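Local coordinates for protein yciO (PDB 1K7J) that is of unsettled function but may bind double-stranded RNA and belongs to the SUA5 (YrdC-like) family, at residues D35-A39 and T153-P157; F65-C69 and P139-T143; N96-K102 and T182-T188. All coordinates share one frame; numbering follows the deposited sequence.

Contact 1: residues D35-A39 and T153-P157; sequences DSGYA and TESDP
Tyr38 meets the loop 153-157 from its backbone N to its hydroxyl and contributes more to the contact than any other residue. Its backbone N-H points almost straight at the carbonyl oxygen of Glu154, but Tyr38 N to Glu154 O is 3.3 Å, a weak bond. That same oxygen lies in the plane of the tyrosine ring, at its edge, 3.6 Å from Tyr38 CD2. Farther along, Tyr38 CE2 approaches Ser155 O at 3.5 Å, and at the end of the ring Tyr38 OH rests against Pro157 CB at 3.6 Å. With CG anti to the carbonyl carbon (chi1 -84°), the ring runs along the loop toward the start of the helix. A leucine here would probably leave Pro157 without its packing partner and deprive the backbone of Gly174 and Gly175 of the hydroxyl that both engage.

Packing is tight at Gly37, whose CA sits 3.4 Å from Thr153 OG1. A CB would point into that oxygen, and at phi 83° and psi 174° it would also press on the carbonyl oxygen of Ser36, so glycine suits the place. The loop's outer side is looser: the side chains of Ser155 and Asp156 turn from the strand, both residues partly exposed. Asp156 serves there as N-cap, its OD1 accepting from the backbone of Glu158 and Glu159.

Strands 30-34 and 37-43 are antiparallel neighbours joined by a tight turn through Asp35 and Ser36, and the loop packs on the start of the second. It then leads into helix 157-164, whose Ile160 touches Tyr38, while Val31 and Pro33 pack on the ring.

Contact 2: residues F65-C69 and P139-T143; sequences FTLMC and PMLST
Thr66 and Ser142 form an antiparallel hydrogen-bonded pair whose two bonds differ in quality. Ser142 N reaches Thr66 O at 2.7 Å with an N-H...O angle of 162°, whereas Thr66 N meets Ser142 O at a more bent 135°. Two residues on, Met68 and Met140, both selenomethionines, repeat the pattern more evenly, with Met68 N to Met140 O at 2.9 Å. Between them Leu67 and Leu141 make a non-hydrogen-bonded pair on the other face. Leu141, its CG anti to the backbone N (chi1 172°), brings CD1 back across the strand to Phe65 CB at 3.9 Å. On the Thr66 face, the Met68 chain doubles back at chi2 and chi3, placing CE 3.9 Å from Ser142 CB.

This short antiparallel ladder lies inside the mixed sheet of the YrdC-like fold, with strand 118-122 on the far side of strand 66-68 and strand 37-43 beyond strand 140-144.

At the end of the ladder Pro139 packs its CG on Cys69 SG at 4.0 Å, and helix 72-78 backs both through Glu74. In the outer shell the hydroxyl of Tyr32 hydrogen-bonds Ser142 OG, and Met50 and Cys54 of helix 47-57 touch the Phe65 side chain.

Contact 3: residues N96-K102 and T182-T188; sequences NYTFILK and TTVIDLT
Ile100, Thr98 and Leu187 give up the most surface in this contact, and each meets the other segment differently. Ile100 lies over the neighbouring strand on two branches: CG1 packs on Val184 CG1 at 3.8 Å, and CG2 approaches Asp186 OD2 from the same face. CG1 can reach Val184 because it stands anti to the carbonyl carbon (chi1 -53°), leaving CG2 for the aspartate. Its backbone binds both ways, Ile100 N to Ile185 O at 2.8 Å and Ile100 O to Leu187 N at 3.0 Å.

Thr98 does the same two residues earlier, its O taking Ile185 N. Its side chain crosses that of Thr182 at about a right angle, and Thr98 OG1 bonds Thr182 OG1 at 2.8 Å.

Leu187 lies on the side of Phe99, where its CD1 is 3.7 Å from Phe99 CD1 and its CB 3.8 Å from Leu101 CD2. Leu88 and Met89 of helix 83-90 pack on it as well.

At the end of the parallel ladder, Asp186 starts an Asx turn: its OD1 accepts from both Thr188 N and, at 2.6 Å, Thr188 OG1. Arg116 bridges to Asp186 OD2 and also bonds Thr188 OG1. Phe99, Leu101 and Leu187 thus give an apolar patch against helix 83-90, while polar atoms lie toward the ends of the contact: the Thr98-Thr182 hydroxyl pair at one, the Asp186 carboxylate, its charge probably balanced by Arg116, at the other.

All three contacts reach one mixed sheet, contact 1 through strand 37-43 alone, and all lie in the YrdC-like region of the chain. Contact 2 is nearest the chain's centre, about 15 Å between centres from contact 1 and about 12 Å from contact 3; the centres of contacts 1 and 3 are about 18 Å apart. Strands 37-43 and 140-144 are neighbours, so Ala39 CB lies 3.3 Å from Thr143 O, and it also reaches Met68 CE at 4.0 Å on the strand beyond. Asp35 OD2 probably hydrogen-bonds Asn96 N at 2.7 Å, joining contacts 1 and 3. Along the chain, contact 2 falls between the segments of contact 1, whereas contact 3 alternates with each, tying sequence-distant parts together.

Contact 1: residues D35-A39 and T153-P157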
ATOM      1  N   ASP A  35      -9.044   0.591   0.204  1.00  8.40           N
ATOM      2  CA  ASP A  35     -10.255  -0.220   0.164  1.00  8.64           C
ATOM      3  C   ASP A  35     -10.156  -1.395   1.138  1.00  8.66           C
ATOM      4  O   ASP A  35     -11.173  -1.962   1.539  1.00  8.80           O
ATOM      5  CB  ASP A  35     -10.469  -0.757  -1.247  1.00  8.95           C
ATOM      6  CG  ASP A  35      -9.241  -1.452  -1.783  1.00  9.40           C
ATOM      7  OD1 ASP A  35      -8.348  -0.751  -2.303  1.00  9.54           O
ATOM      8  OD2 ASP A  35      -9.159  -2.693  -1.661  1.00 10.48           O
ATOM      9  N   SER A  36      -8.931  -1.761   1.510  1.00  9.33           N
ATOM     10  CA  SER A  36      -8.704  -2.872   2.431  1.00  9.54           C
ATOM     11  C   SER A  36      -7.920  -2.437   3.667  1.00  9.81           C
ATOM     12  O   SER A  36      -6.779  -2.855   3.872  1.00  9.56           O
ATOM     13  CB  SER A  36      -7.954  -4.002   1.718  1.00 10.21           C
ATOM     14  OG  SER A  36      -8.683  -4.467   0.594  1.00 10.47           O
ATOM     15  N   GLY A  37      -8.542  -1.592   4.484  1.00 10.08           N
ATOM     16  CA  GLY A  37      -7.906  -1.116   5.701  1.00  9.47           C
ATOM     17  C   GLY A  37      -6.974   0.065   5.505  1.00  9.06           C
ATOM     18  O   GLY A  37      -6.706   0.493   4.380  1.00  9.77           O
ATOM     19  N   TYR A  38      -6.483   0.606   6.615  1.00  8.44           N
ATOM     20  CA  TYR A  38      -5.558   1.730   6.556  1.00  8.01           C
ATOM     21  C   TYR A  38      -4.163   1.233   6.192  1.00  8.18           C
ATOM     22  O   TYR A  38      -3.844   0.061   6.376  1.00  8.39           O
ATOM     23  CB  TYR A  38      -5.545   2.468   7.898  1.00  8.32           C
ATOM     24  CG  TYR A  38      -6.663   3.483   8.006  1.00  7.62           C
ATOM     25  CD1 TYR A  38      -6.512   4.767   7.478  1.00  7.29           C
ATOM     26  CD2 TYR A  38      -7.890   3.147   8.579  1.00  7.93           C
ATOM     27  CE1 TYR A  38      -7.555   5.689   7.515  1.00  7.98           C
ATOM     28  CE2 TYR A  38      -8.945   4.065   8.616  1.00  8.35           C
ATOM     29  CZ  TYR A  38      -8.766   5.334   8.081  1.00  8.17           C
ATOM     30  OH  TYR A  38      -9.800   6.247   8.104  1.00  8.10           O
ATOM     31  N   ALA A  39      -3.338   2.129   5.666  1.00  8.39           N
ATOM     32  CA  ALA A  39      -1.989   1.768   5.260  1.00  8.52           C
ATOM     33  C   ALA A  39      -0.998   2.863   5.606  1.00  8.64           C
ATOM     34  O   ALA A  39      -1.381   4.006   5.850  1.00  8.52           O
ATOM     35  CB  ALA A  39      -1.956   1.508   3.749  1.00  8.81           C
ATOM     36  N   THR A 153      -6.243  -5.515   9.978  1.00 14.40           N
ATOM     37  CA  THR A 153      -5.671  -4.193   9.754  1.00 14.50           C
ATOM     38  C   THR A 153      -6.397  -3.218  10.664  1.00 14.72           C
ATOM     39  O   THR A 153      -7.535  -3.473  11.076  1.00 15.60           O
ATOM     40  CB  THR A 153      -5.881  -3.698   8.306  1.00 15.39           C
ATOM     41  OG1 THR A 153      -7.281  -3.503   8.065  1.00 16.49           O
ATOM     42  CG2 THR A 153      -5.327  -4.692   7.313  1.00 15.92           C
ATOM     43  N   GLU A 154      -5.740  -2.112  10.993  1.00 14.21           N
ATOM     44  CA  GLU A 154      -6.371  -1.094  11.819  1.00 14.45           C
ATOM     45  C   GLU A 154      -7.424  -0.456  10.920  1.00 14.06           C
ATOM     46  O   GLU A 154      -7.187  -0.241   9.728  1.00 14.43           O
ATOM     47  CB  GLU A 154      -5.341  -0.062  12.287  1.00 16.17           C
ATOM     48  CG  GLU A 154      -4.352  -0.637  13.294  1.00 18.50           C
ATOM     49  CD  GLU A 154      -3.419   0.406  13.890  1.00 19.48           C
ATOM     50  OE1 GLU A 154      -3.875   1.238  14.704  1.00 20.22           O
ATOM     51  OE2 GLU A 154      -2.221   0.388  13.540  1.00 20.84           O
ATOM     52  N   SER A 155      -8.589  -0.163  11.484  1.00 13.07           N
ATOM     53  CA  SER A 155      -9.679   0.388  10.690  1.00 12.84           C
ATOM     54  C   SER A 155     -10.344   1.624  11.278  1.00 12.84           C
ATOM     55  O   SER A 155     -11.140   2.274  10.603  1.00 12.36           O
ATOM     56  CB  SER A 155     -10.741  -0.692  10.486  1.00 12.93           C
ATOM     57  OG  SER A 155     -11.273  -1.111  11.736  1.00 13.86           O
ATOM     58  N   ASP A 156     -10.025   1.931  12.533  1.00 13.15           N
ATOM     59  CA  ASP A 156     -10.595   3.076  13.242  1.00 13.59           C
ATOM     60  C   ASP A 156      -9.569   4.213  13.264  1.00 13.39           C
ATOM     61  O   ASP A 156      -8.553   4.124  13.951  1.00 13.36           O
ATOM     62  CB  ASP A 156     -10.934   2.655  14.676  1.00 14.47           C
ATOM     63  CG  ASP A 156     -11.622   3.746  15.468  1.00 15.27           C
ATOM     64  OD1 ASP A 156     -11.331   4.938  15.240  1.00 15.77           O
ATOM     65  OD2 ASP A 156     -12.447   3.402  16.341  1.00 16.35           O
ATOM     66  N   PRO A 157      -9.831   5.302  12.520  1.00 13.34           N
ATOM     67  CA  PRO A 157      -8.906   6.438  12.471  1.00 13.62           C
ATOM     68  C   PRO A 157      -8.607   7.102  13.815  1.00 14.01           C
ATOM     69  O   PRO A 157      -7.519   7.640  14.016  1.00 13.98           O
ATOM     70  CB  PRO A 157      -9.573   7.387  11.471  1.00 13.45           C
ATOM     71  CG  PRO A 157     -11.024   7.091  11.638  1.00 13.39           C
ATOM     72  CD  PRO A 157     -11.051   5.585  11.743  1.00 13.36           C
TER

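Contact 2: residues F65-C69 and P139-T143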
ATOM      1  N   PHE A  65       7.651  -5.406   0.786  1.00 12.37           N
ATOM      2  CA  PHE A  65       7.142  -4.053   0.952  1.00 12.01           C
ATOM      3  C   PHE A  65       6.011  -4.024  -0.067  1.00 11.34           C
ATOM      4  O   PHE A  65       5.781  -5.008  -0.773  1.00 11.78           O
ATOM      5  CB  PHE A  65       8.190  -3.014   0.551  1.00 12.90           C
ATOM      6  CG  PHE A  65       9.137  -2.649   1.648  1.00 14.25           C
ATOM      7  CD1 PHE A  65       8.707  -1.889   2.729  1.00 14.61           C
ATOM      8  CD2 PHE A  65      10.465  -3.057   1.600  1.00 14.52           C
ATOM      9  CE1 PHE A  65       9.588  -1.538   3.747  1.00 15.64           C
ATOM     10  CE2 PHE A  65      11.352  -2.712   2.612  1.00 15.45           C
ATOM     11  CZ  PHE A  65      10.911  -1.951   3.686  1.00 15.75           C
ATOM     12  N   THR A  66       5.308  -2.903  -0.149  1.00 10.70           N
ATOM     13  CA  THR A  66       4.222  -2.770  -1.103  1.00 10.17           C
ATOM     14  C   THR A  66       4.366  -1.459  -1.851  1.00  9.91           C
ATOM     15  O   THR A  66       4.754  -0.448  -1.271  1.00 10.36           O
ATOM     16  CB  THR A  66       2.845  -2.760  -0.400  1.00 10.46           C
ATOM     17  OG1 THR A  66       2.634  -4.014   0.259  1.00 10.94           O
ATOM     18  CG2 THR A  66       1.723  -2.536  -1.414  1.00 10.96           C
ATOM     19  N   LEU A  67       4.099  -1.490  -3.149  1.00  9.42           N
ATOM     20  CA  LEU A  67       4.116  -0.267  -3.931  1.00  9.13           C
ATOM     21  C   LEU A  67       2.648  -0.044  -4.267  1.00  8.98           C
ATOM     22  O   LEU A  67       2.021  -0.878  -4.924  1.00  8.68           O
ATOM     23  CB  LEU A  67       4.940  -0.415  -5.213  1.00  9.55           C
ATOM     24  CG  LEU A  67       6.465  -0.452  -5.056  1.00  9.83           C
ATOM     25  CD1 LEU A  67       7.107  -0.471  -6.432  1.00 10.86           C
ATOM     26  CD2 LEU A  67       6.946   0.766  -4.269  1.00 10.42           C
HETATM   27  N   MSE A  68       2.098   1.058  -3.768  1.00  8.82           N
HETATM   28  CA  MSE A  68       0.702   1.412  -4.007  1.00  8.49           C
HETATM   29  C   MSE A  68       0.702   2.132  -5.357  1.00  8.43           C
HETATM   30  O   MSE A  68       1.240   3.236  -5.479  1.00  8.61           O
HETATM   31  CB  MSE A  68       0.213   2.330  -2.879  1.00  7.81           C
HETATM   32  CG  MSE A  68      -1.296   2.404  -2.690  1.00  7.46           C
HETATM   33 SE   MSE A  68      -2.093   0.735  -2.036  1.00 11.00          SE
HETATM   34  CE  MSE A  68      -1.422   0.709  -0.181  1.00 11.32           C
ATOM     35  N   CYS A  69       0.099   1.497  -6.364  1.00  8.96           N
ATOM     36  CA  CYS A  69       0.076   2.026  -7.727  1.00  9.11           C
ATOM     37  C   CYS A  69      -1.269   2.552  -8.211  1.00  9.15           C
ATOM     38  O   CYS A  69      -2.325   2.059  -7.823  1.00  9.08           O
ATOM     39  CB  CYS A  69       0.558   0.950  -8.700  1.00 10.22           C
ATOM     40  SG  CYS A  69       2.202   0.296  -8.346  1.00 11.92           S
ATOM     41  N   PRO A 139       4.195   5.709  -7.726  1.00  9.46           N
ATOM     42  CA  PRO A 139       3.767   4.845  -6.623  1.00  9.79           C
ATOM     43  C   PRO A 139       4.198   5.360  -5.262  1.00 10.16           C
ATOM     44  O   PRO A 139       5.139   6.141  -5.143  1.00  9.93           O
ATOM     45  CB  PRO A 139       4.434   3.507  -6.945  1.00  9.45           C
ATOM     46  CG  PRO A 139       4.545   3.532  -8.432  1.00  9.25           C
ATOM     47  CD  PRO A 139       4.998   4.948  -8.696  1.00  9.57           C
HETATM   48  N   MSE A 140       3.498   4.903  -4.237  1.00 10.58           N
HETATM   49  CA  MSE A 140       3.805   5.275  -2.869  1.00 11.84           C
HETATM   50  C   MSE A 140       4.319   4.016  -2.174  1.00 11.90           C
HETATM   51  O   MSE A 140       3.701   2.960  -2.278  1.00 12.25           O
HETATM   52  CB  MSE A 140       2.529   5.783  -2.190  1.00 13.98           C
HETATM   53  CG  MSE A 140       2.676   6.211  -0.750  1.00 16.93           C
HETATM   54 SE   MSE A 140       1.480   7.683  -0.339  1.00 18.72          SE
HETATM   55  CE  MSE A 140      -0.167   6.971  -1.052  1.00 19.18           C
ATOM     56  N   LEU A 141       5.470   4.106  -1.513  1.00 11.02           N
ATOM     57  CA  LEU A 141       5.995   2.954  -0.790  1.00 11.30           C
ATOM     58  C   LEU A 141       5.039   2.781   0.378  1.00 10.87           C
ATOM     59  O   LEU A 141       4.774   3.736   1.112  1.00 11.10           O
ATOM     60  CB  LEU A 141       7.406   3.227  -0.273  1.00 11.88           C
ATOM     61  CG  LEU A 141       7.964   2.140   0.651  1.00 12.80           C
ATOM     62  CD1 LEU A 141       8.050   0.811  -0.094  1.00 13.54           C
ATOM     63  CD2 LEU A 141       9.331   2.565   1.157  1.00 14.54           C
ATOM     64  N   SER A 142       4.517   1.574   0.553  1.00 10.53           N
ATOM     65  CA  SER A 142       3.547   1.342   1.612  1.00 10.70           C
ATOM     66  C   SER A 142       3.597  -0.045   2.227  1.00 10.84           C
ATOM     67  O   SER A 142       4.390  -0.898   1.834  1.00 10.56           O
ATOM     68  CB  SER A 142       2.132   1.551   1.060  1.00 11.28           C
ATOM     69  OG  SER A 142       2.009   2.772   0.354  1.00 11.96           O
ATOM     70  N   THR A 143       2.732  -0.227   3.218  1.00 11.33           N
ATOM     71  CA  THR A 143       2.517  -1.496   3.910  1.00 11.06           C
ATOM     72  C   THR A 143       1.140  -1.338   4.532  1.00 10.31           C
ATOM     73  O   THR A 143       0.684  -0.213   4.771  1.00  9.16           O
ATOM     74  CB  THR A 143       3.526  -1.783   5.065  1.00 11.93           C
ATOM     75  OG1 THR A 143       3.268  -0.902   6.167  1.00 12.50           O
ATOM     76  CG2 THR A 143       4.955  -1.622   4.594  1.00 13.04           C
TER

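Contact 3: residues N96-K102 and T182-T188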
ATOM      1  N   ASN A  96      -8.604  -4.825  -3.277  1.00  7.80           N
ATOM      2  CA  ASN A  96      -8.640  -6.141  -2.635  1.00  7.91           C
ATOM      3  C   ASN A  96      -7.452  -7.087  -2.739  1.00  7.56           C
ATOM      4  O   ASN A  96      -7.436  -8.113  -2.057  1.00  7.75           O
ATOM      5  CB  ASN A  96      -9.887  -6.900  -3.104  1.00  8.97           C
ATOM      6  CG  ASN A  96     -11.156  -6.093  -2.939  1.00 10.41           C
ATOM      7  OD1 ASN A  96     -11.233  -5.204  -2.088  1.00 11.61           O
ATOM      8  ND2 ASN A  96     -12.165  -6.408  -3.741  1.00 12.70           N
ATOM      9  N   TYR A  97      -6.465  -6.750  -3.560  1.00  7.59           N
ATOM     10  CA  TYR A  97      -5.314  -7.629  -3.755  1.00  7.45           C
ATOM     11  C   TYR A  97      -3.950  -6.960  -3.725  1.00  7.28           C
ATOM     12  O   TYR A  97      -3.803  -5.783  -4.056  1.00  7.30           O
ATOM     13  CB  TYR A  97      -5.394  -8.313  -5.121  1.00  8.05           C
ATOM     14  CG  TYR A  97      -6.575  -9.213  -5.356  1.00  7.51           C
ATOM     15  CD1 TYR A  97      -6.586 -10.520  -4.871  1.00  7.94           C
ATOM     16  CD2 TYR A  97      -7.657  -8.779  -6.121  1.00  7.93           C
ATOM     17  CE1 TYR A  97      -7.642 -11.380  -5.152  1.00  8.49           C
ATOM     18  CE2 TYR A  97      -8.719  -9.626  -6.405  1.00  8.38           C
ATOM     19  CZ  TYR A  97      -8.703 -10.927  -5.922  1.00  8.47           C
ATOM     20  OH  TYR A  97      -9.730 -11.778  -6.237  1.00  9.31           O
ATOM     21  N   THR A  98      -2.956  -7.752  -3.342  1.00  7.18           N
ATOM     22  CA  THR A  98      -1.559  -7.345  -3.360  1.00  7.26           C
ATOM     23  C   THR A  98      -0.922  -8.479  -4.156  1.00  7.75           C
ATOM     24  O   THR A  98      -1.091  -9.654  -3.818  1.00  8.24           O
ATOM     25  CB  THR A  98      -0.927  -7.302  -1.965  1.00  7.14           C
ATOM     26  OG1 THR A  98      -1.551  -6.273  -1.193  1.00  7.29           O
ATOM     27  CG2 THR A  98       0.568  -7.006  -2.074  1.00  8.11           C
ATOM     28  N   PHE A  99      -0.214  -8.137  -5.223  1.00  7.71           N
ATOM     29  CA  PHE A  99       0.412  -9.150  -6.060  1.00  7.96           C
ATOM     30  C   PHE A  99       1.920  -9.113  -5.904  1.00  8.03           C
ATOM     31  O   PHE A  99       2.539  -8.071  -6.103  1.00  7.90           O
ATOM     32  CB  PHE A  99       0.036  -8.911  -7.525  1.00  8.25           C
ATOM     33  CG  PHE A  99      -1.446  -8.938  -7.784  1.00  8.41           C
ATOM     34  CD1 PHE A  99      -2.155 -10.132  -7.709  1.00  8.87           C
ATOM     35  CD2 PHE A  99      -2.134  -7.765  -8.099  1.00  8.87           C
ATOM     36  CE1 PHE A  99      -3.531 -10.163  -7.943  1.00  9.34           C
ATOM     37  CE2 PHE A  99      -3.510  -7.786  -8.337  1.00  8.67           C
ATOM     38  CZ  PHE A  99      -4.208  -8.992  -8.257  1.00  9.10           C
ATOM     39  N   ILE A 100       2.515 -10.243  -5.541  1.00  8.54           N
ATOM     40  CA  ILE A 100       3.962 -10.290  -5.380  1.00  8.69           C
ATOM     41  C   ILE A 100       4.606 -10.578  -6.729  1.00  8.77           C
ATOM     42  O   ILE A 100       4.318 -11.593  -7.365  1.00  9.24           O
ATOM     43  CB  ILE A 100       4.394 -11.372  -4.369  1.00  9.14           C
ATOM     44  CG1 ILE A 100       3.649 -11.177  -3.046  1.00 10.24           C
ATOM     45  CG2 ILE A 100       5.902 -11.306  -4.154  1.00  9.61           C
ATOM     46  CD1 ILE A 100       3.724  -9.776  -2.489  1.00 12.41           C
ATOM     47  N   LEU A 101       5.472  -9.665  -7.158  1.00  8.99           N
ATOM     48  CA  LEU A 101       6.169  -9.777  -8.433  1.00  9.24           C
ATOM     49  C   LEU A 101       7.605  -9.291  -8.279  1.00  9.52           C
ATOM     50  O   LEU A 101       7.967  -8.703  -7.261  1.00  9.78           O
ATOM     51  CB  LEU A 101       5.465  -8.913  -9.486  1.00  9.77           C
ATOM     52  CG  LEU A 101       4.050  -9.342  -9.883  1.00 10.39           C
ATOM     53  CD1 LEU A 101       3.267  -8.144 -10.382  1.00 11.53           C
ATOM     54  CD2 LEU A 101       4.126 -10.434 -10.941  1.00 10.89           C
ATOM     55  N   LYS A 102       8.428  -9.547  -9.286  1.00 10.20           N
ATOM     56  CA  LYS A 102       9.802  -9.078  -9.240  1.00 10.65           C
ATOM     57  C   LYS A 102       9.784  -7.601  -9.616  1.00  9.82           C
ATOM     58  O   LYS A 102       9.125  -7.208 -10.580  1.00  8.97           O
ATOM     59  CB  LYS A 102      10.671  -9.858 -10.228  1.00 11.99           C
ATOM     60  CG  LYS A 102      10.842 -11.323  -9.861  1.00 14.55           C
ATOM     61  CD  LYS A 102      11.829 -12.019 -10.785  1.00 17.18           C
ATOM     62  CE  LYS A 102      13.213 -11.394 -10.697  1.00 18.79           C
ATOM     63  NZ  LYS A 102      14.195 -12.091 -11.581  1.00 20.08           N
ATOM     64  N   THR A 182      -5.775  -7.158   2.354  1.00  7.98           N
ATOM     65  CA  THR A 182      -5.856  -7.612   0.972  1.00  7.90           C
ATOM     66  C   THR A 182      -5.496  -9.089   0.878  1.00  7.79           C
ATOM     67  O   THR A 182      -4.836  -9.648   1.759  1.00  7.80           O
ATOM     68  CB  THR A 182      -4.851  -6.886   0.055  1.00  8.11           C
ATOM     69  OG1 THR A 182      -3.524  -7.115   0.543  1.00  8.29           O
ATOM     70  CG2 THR A 182      -5.129  -5.396  -0.004  1.00  7.77           C
ATOM     71  N   THR A 183      -5.950  -9.721  -0.195  1.00  8.47           N
ATOM     72  CA  THR A 183      -5.586 -11.102  -0.440  1.00  8.35           C
ATOM     73  C   THR A 183      -4.247 -10.949  -1.147  1.00  8.00           C
ATOM     74  O   THR A 183      -4.123 -10.162  -2.092  1.00  8.06           O
ATOM     75  CB  THR A 183      -6.601 -11.788  -1.356  1.00  8.72           C
ATOM     76  OG1 THR A 183      -7.774 -12.089  -0.593  1.00  8.46           O
ATOM     77  CG2 THR A 183      -6.023 -13.072  -1.950  1.00  9.17           C
ATOM     78  N   VAL A 184      -3.239 -11.667  -0.670  1.00  7.87           N
ATOM     79  CA  VAL A 184      -1.913 -11.576  -1.262  1.00  7.85           C
ATOM     80  C   VAL A 184      -1.648 -12.798  -2.127  1.00  8.02           C
ATOM     81  O   VAL A 184      -1.716 -13.932  -1.654  1.00  8.28           O
ATOM     82  CB  VAL A 184      -0.827 -11.470  -0.169  1.00  7.69           C
ATOM     83  CG1 VAL A 184       0.550 -11.340  -0.805  1.00  8.47           C
ATOM     84  CG2 VAL A 184      -1.111 -10.273   0.728  1.00  8.42           C
ATOM     85  N   ILE A 185      -1.359 -12.552  -3.401  1.00  8.26           N
ATOM     86  CA  ILE A 185      -1.082 -13.619  -4.353  1.00  8.64           C
ATOM     87  C   ILE A 185       0.324 -13.448  -4.908  1.00  8.93           C
ATOM     88  O   ILE A 185       0.668 -12.378  -5.403  1.00  8.77           O
ATOM     89  CB  ILE A 185      -2.048 -13.573  -5.560  1.00  8.87           C
ATOM     90  CG1 ILE A 185      -3.506 -13.586  -5.090  1.00  9.75           C
ATOM     91  CG2 ILE A 185      -1.771 -14.759  -6.486  1.00  9.69           C
ATOM     92  CD1 ILE A 185      -3.922 -14.856  -4.382  1.00 10.32           C
ATOM     93  N   ASP A 186       1.139 -14.492  -4.814  1.00  9.17           N
ATOM     94  CA  ASP A 186       2.487 -14.439  -5.367  1.00  9.76           C
ATOM     95  C   ASP A 186       2.313 -14.941  -6.797  1.00  9.66           C
ATOM     96  O   ASP A 186       1.850 -16.063  -7.010  1.00  9.71           O
ATOM     97  CB  ASP A 186       3.428 -15.367  -4.597  1.00 11.23           C
ATOM     98  CG  ASP A 186       4.864 -15.284  -5.095  1.00 12.61           C
ATOM     99  OD1 ASP A 186       5.069 -15.213  -6.325  1.00 13.89           O
ATOM    100  OD2 ASP A 186       5.790 -15.302  -4.256  1.00 14.42           O
ATOM    101  N   LEU A 187       2.667 -14.111  -7.772  1.00 10.25           N
ATOM    102  CA  LEU A 187       2.510 -14.474  -9.177  1.00 10.71           C
ATOM    103  C   LEU A 187       3.804 -14.871  -9.876  1.00 11.43           C
ATOM    104  O   LEU A 187       3.806 -15.112 -11.084  1.00 12.14           O
ATOM    105  CB  LEU A 187       1.856 -13.319  -9.943  1.00 10.57           C
ATOM    106  CG  LEU A 187       0.423 -12.945  -9.553  1.00 10.50           C
ATOM    107  CD1 LEU A 187      -0.023 -11.715 -10.339  1.00 10.99           C
ATOM    108  CD2 LEU A 187      -0.506 -14.122  -9.827  1.00 11.10           C
ATOM    109  N   THR A 188       4.900 -14.947  -9.133  1.00 11.77           N
ATOM    110  CA  THR A 188       6.174 -15.312  -9.744  1.00 12.43           C
ATOM    111  C   THR A 188       6.183 -16.782 -10.165  1.00 13.07           C
ATOM    112  O   THR A 188       5.388 -17.587  -9.675  1.00 12.45           O
ATOM    113  CB  THR A 188       7.360 -15.032  -8.793  1.00 11.99           C
ATOM    114  OG1 THR A 188       7.235 -15.827  -7.609  1.00 12.56           O
ATOM    115  CG2 THR A 188       7.396 -13.551  -8.411  1.00 11.91           C
TER